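Local coordinates for N-acetylneuraminate epimerase (Escherichia coli, PDB 2UVK), which speeds the interconversion of the alpha and beta anomers of N-acetylneuraminate (sialic acid) in the periplasm, at residues Q83-D87 with H104-A110. Sequence-based numbering, arbitrary orientation.
Sequences QVFND and HAPMGMA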
ATOM      1  N   GLN B  83      15.387  -2.507  -2.908  1.00  9.43           N
ATOM      2  CA  GLN B  83      13.944  -2.406  -2.914  1.00 10.44           C
ATOM      3  C   GLN B  83      13.340  -3.410  -1.941  1.00  9.71           C
ATOM      4  O   GLN B  83      13.994  -4.338  -1.503  1.00 10.97           O
ATOM      5  CB  GLN B  83      13.370  -2.682  -4.291  1.00 12.04           C
ATOM      6  CG  GLN B  83      13.590  -4.125  -4.728  1.00 12.83           C
ATOM      7  CD  GLN B  83      12.547  -4.639  -5.671  1.00 14.66           C
ATOM      8  OE1 GLN B  83      11.839  -3.877  -6.331  1.00 18.21           O
ATOM      9  NE2 GLN B  83      12.534  -5.958  -5.843  1.00 21.29           N
ATOM     10  N   VAL B  84      12.055  -3.222  -1.701  1.00  9.67           N
ATOM     11  CA  VAL B  84      11.246  -4.127  -0.890  1.00  9.60           C
ATOM     12  C   VAL B  84      10.493  -5.080  -1.795  1.00  9.72           C
ATOM     13  O   VAL B  84       9.858  -4.667  -2.756  1.00 11.90           O
ATOM     14  CB  VAL B  84      10.205  -3.295  -0.073  1.00  9.97           C
ATOM     15  CG1 VAL B  84       9.271  -4.180   0.719  1.00 11.45           C
ATOM     16  CG2 VAL B  84      10.893  -2.336   0.817  1.00 14.64           C
ATOM     17  N   PHE B  85      10.501  -6.365  -1.437  1.00  8.31           N
ATOM     18  CA  PHE B  85       9.783  -7.380  -2.216  1.00  9.04           C
ATOM     19  C   PHE B  85       8.406  -7.693  -1.629  1.00  9.46           C
ATOM     20  O   PHE B  85       8.188  -7.438  -0.452  1.00  9.96           O
ATOM     21  CB  PHE B  85      10.600  -8.690  -2.254  1.00  9.20           C
ATOM     22  CG  PHE B  85      11.821  -8.624  -3.141  1.00  9.67           C
ATOM     23  CD1 PHE B  85      11.767  -9.181  -4.393  1.00 11.63           C
ATOM     24  CD2 PHE B  85      13.017  -8.119  -2.696  1.00 11.71           C
ATOM     25  CE1 PHE B  85      12.860  -9.134  -5.221  1.00 12.85           C
ATOM     26  CE2 PHE B  85      14.109  -8.089  -3.510  1.00 13.15           C
ATOM     27  CZ  PHE B  85      14.015  -8.626  -4.785  1.00 12.87           C
ATOM     28  N   ASN B  86       7.505  -8.238  -2.438  1.00  9.08           N
ATOM     29  CA  ASN B  86       6.152  -8.612  -1.991  1.00  9.21           C
ATOM     30  C   ASN B  86       5.847 -10.057  -2.330  1.00 10.29           C
ATOM     31  O   ASN B  86       4.698 -10.420  -2.500  1.00 11.23           O
ATOM     32  CB  ASN B  86       5.068  -7.713  -2.607  1.00  9.22           C
ATOM     33  CG  ASN B  86       4.772  -8.054  -4.077  1.00 10.37           C
ATOM     34  OD1 ASN B  86       5.695  -8.421  -4.830  1.00 13.39           O
ATOM     35  ND2 ASN B  86       3.506  -7.952  -4.491  1.00 10.80           N
ATOM     36  N   ASP B  87       6.891 -10.870  -2.444  1.00 10.33           N
ATOM     37  CA  ASP B  87       6.728 -12.228  -2.968  1.00 11.13           C
ATOM     38  C   ASP B  87       6.750 -13.316  -1.900  1.00 10.88           C
ATOM     39  O   ASP B  87       7.009 -13.059  -0.714  1.00 10.97           O
ATOM     40  CB  ASP B  87       7.777 -12.517  -4.056  1.00 11.72           C
ATOM     41  CG  ASP B  87       9.205 -12.383  -3.566  1.00 11.22           C
ATOM     42  OD1 ASP B  87       9.429 -12.126  -2.347  1.00 11.70           O
ATOM     43  OD2 ASP B  87      10.137 -12.502  -4.409  1.00 14.38           O
ATOM     44  N   HIS B 104       0.742 -12.467  -5.080  1.00 12.64           N
ATOM     45  CA  HIS B 104       1.071 -11.032  -5.003  1.00 12.57           C
ATOM     46  C   HIS B 104       0.511 -10.399  -3.741  1.00 11.56           C
ATOM     47  O   HIS B 104      -0.685 -10.099  -3.675  1.00 12.39           O
ATOM     48  CB  HIS B 104       0.503 -10.344  -6.238  1.00 13.31           C
ATOM     49  CG  HIS B 104       1.169 -10.798  -7.498  1.00 13.78           C
ATOM     50  ND1 HIS B 104       0.622 -11.720  -8.368  1.00 16.46           N
ATOM     51  CD2 HIS B 104       2.387 -10.480  -7.994  1.00 12.47           C
ATOM     52  CE1 HIS B 104       1.473 -11.924  -9.359  1.00 14.02           C
ATOM     53  NE2 HIS B 104       2.560 -11.213  -9.140  1.00 16.96           N
ATOM     54  N   ALA B 105       1.363 -10.195  -2.744  1.00 10.33           N
ATOM     55  CA  ALA B 105       0.920  -9.529  -1.528  1.00  9.78           C
ATOM     56  C   ALA B 105       0.557  -8.077  -1.846  1.00 10.59           C
ATOM     57  O   ALA B 105       1.251  -7.412  -2.620  1.00 10.42           O
ATOM     58  CB  ALA B 105       2.011  -9.599  -0.479  1.00  9.50           C
ATOM     59  N   PRO B 106      -0.535  -7.583  -1.261  1.00 10.88           N
ATOM     60  CA  PRO B 106      -0.967  -6.225  -1.543  1.00 10.65           C
ATOM     61  C   PRO B 106      -0.034  -5.127  -1.067  1.00 10.92           C
ATOM     62  O   PRO B 106      -0.155  -3.980  -1.535  1.00 12.99           O
ATOM     63  CB  PRO B 106      -2.330  -6.137  -0.847  1.00 11.87           C
ATOM     64  CG  PRO B 106      -2.267  -7.163   0.185  1.00 12.68           C
ATOM     65  CD  PRO B 106      -1.530  -8.288  -0.423  1.00 10.89           C
HETATM   66  N   MSE B 107       0.867  -5.463  -0.153  0.50 10.64           N
HETATM   67  CA  MSE B 107       1.876  -4.522   0.338  0.50 10.45           C
HETATM   68  C   MSE B 107       3.258  -5.161   0.271  0.50  9.99           C
HETATM   69  O   MSE B 107       3.407  -6.366   0.488  0.50  9.67           O
HETATM   70  CB  MSE B 107       1.556  -4.096   1.780  0.50 12.16           C
HETATM   71  CG  MSE B 107       0.583  -2.891   1.915  0.50 16.14           C
HETATM   72 SE   MSE B 107      -1.305  -3.294   1.615  0.50 27.13          SE
HETATM   73  CE  MSE B 107      -1.679  -4.364   3.216  0.50 26.05           C
ATOM     74  N   GLY B 108       4.280  -4.364  -0.042  1.00  9.28           N
ATOM     75  CA  GLY B 108       5.620  -4.832   0.123  1.00  8.78           C
ATOM     76  C   GLY B 108       5.801  -5.270   1.566  1.00  8.12           C
ATOM     77  O   GLY B 108       5.069  -4.826   2.460  1.00  8.73           O
HETATM   78  N   MSE B 109       6.773  -6.138   1.809  1.00  8.31           N
HETATM   79  CA  MSE B 109       6.999  -6.733   3.120  1.00  8.87           C
HETATM   80  C   MSE B 109       8.469  -6.651   3.504  1.00  8.04           C
HETATM   81  O   MSE B 109       9.280  -7.474   3.084  1.00  9.22           O
HETATM   82  CB  MSE B 109       6.527  -8.183   3.075  1.00  9.86           C
HETATM   83  CG  MSE B 109       5.039  -8.286   2.880  1.00  9.77           C
HETATM   84 SE   MSE B 109       4.417 -10.159   2.834  1.00 16.54          SE
HETATM   85  CE  MSE B 109       5.129 -10.642   1.077  1.00 10.04           C
ATOM     86  N   ALA B 110       8.820  -5.624   4.273  1.00  8.00           N
ATOM     87  CA  ALA B 110      10.127  -5.497   4.919  1.00  7.71           C
ATOM     88  C   ALA B 110       9.988  -4.779   6.230  1.00  8.60           C
ATOM     89  O   ALA B 110       9.490  -3.660   6.234  1.00  9.17           O
ATOM     90  CB  ALA B 110      11.148  -4.758   4.024  1.00  9.74           C
TER
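Asn86 and Gly108 bring the two backbones closest, their CA atoms 4.4 Å apart, where 83-87, leaving strand 82-84, runs beside the irregular loop 104-110. Two backbone bonds join them. Met109 N donates to Phe85 O over 3.0 Å. Ala105 N reaches Asn86 O in a weak bond of 3.4 Å.

The Asn86 amide adds the third bond. ND2 lies 3.0 Å from Ala105 O, nearly straight at 169°, on a carbonyl lone pair and within the amide's own plane. With chi1 at 76°, CG sits between backbone N and carbonyl carbon, which turns the amide toward the loop. Asn86 thus meets Ala105 twice, firmly through its side chain and only weakly through its main-chain O, and a leucine in its place would probably leave Ala105 O without this donor and the loop around Ala105 less firmly fixed. Gly108 suits the close approach because a CB there would clash with Val84 CG1. That methyl lies over the peptide between Gly108 and Met109, 3.4 Å from Met109 N, and packs against Ala110 CB, whose small size fits beside the branched valine. Met109, present as selenomethionine, runs extended, then bends at chi3 (-72°), bringing CE against Asn86 C and 3.5 Å from Asp87 O. Asp87 itself turns its carboxylate elsewhere, to a salt bridge with Arg56.

Both segments belong to the second Kelch repeat of the beta-propeller: the bonds tie the end of the small hairpin 74-76/82-84 to the connection leading from strand 97-100 into the next blade. Ala105 O also accepts from Asn130 of the second subunit, so this carbonyl, shared by two amides, links the intrachain contact to the homodimer interface.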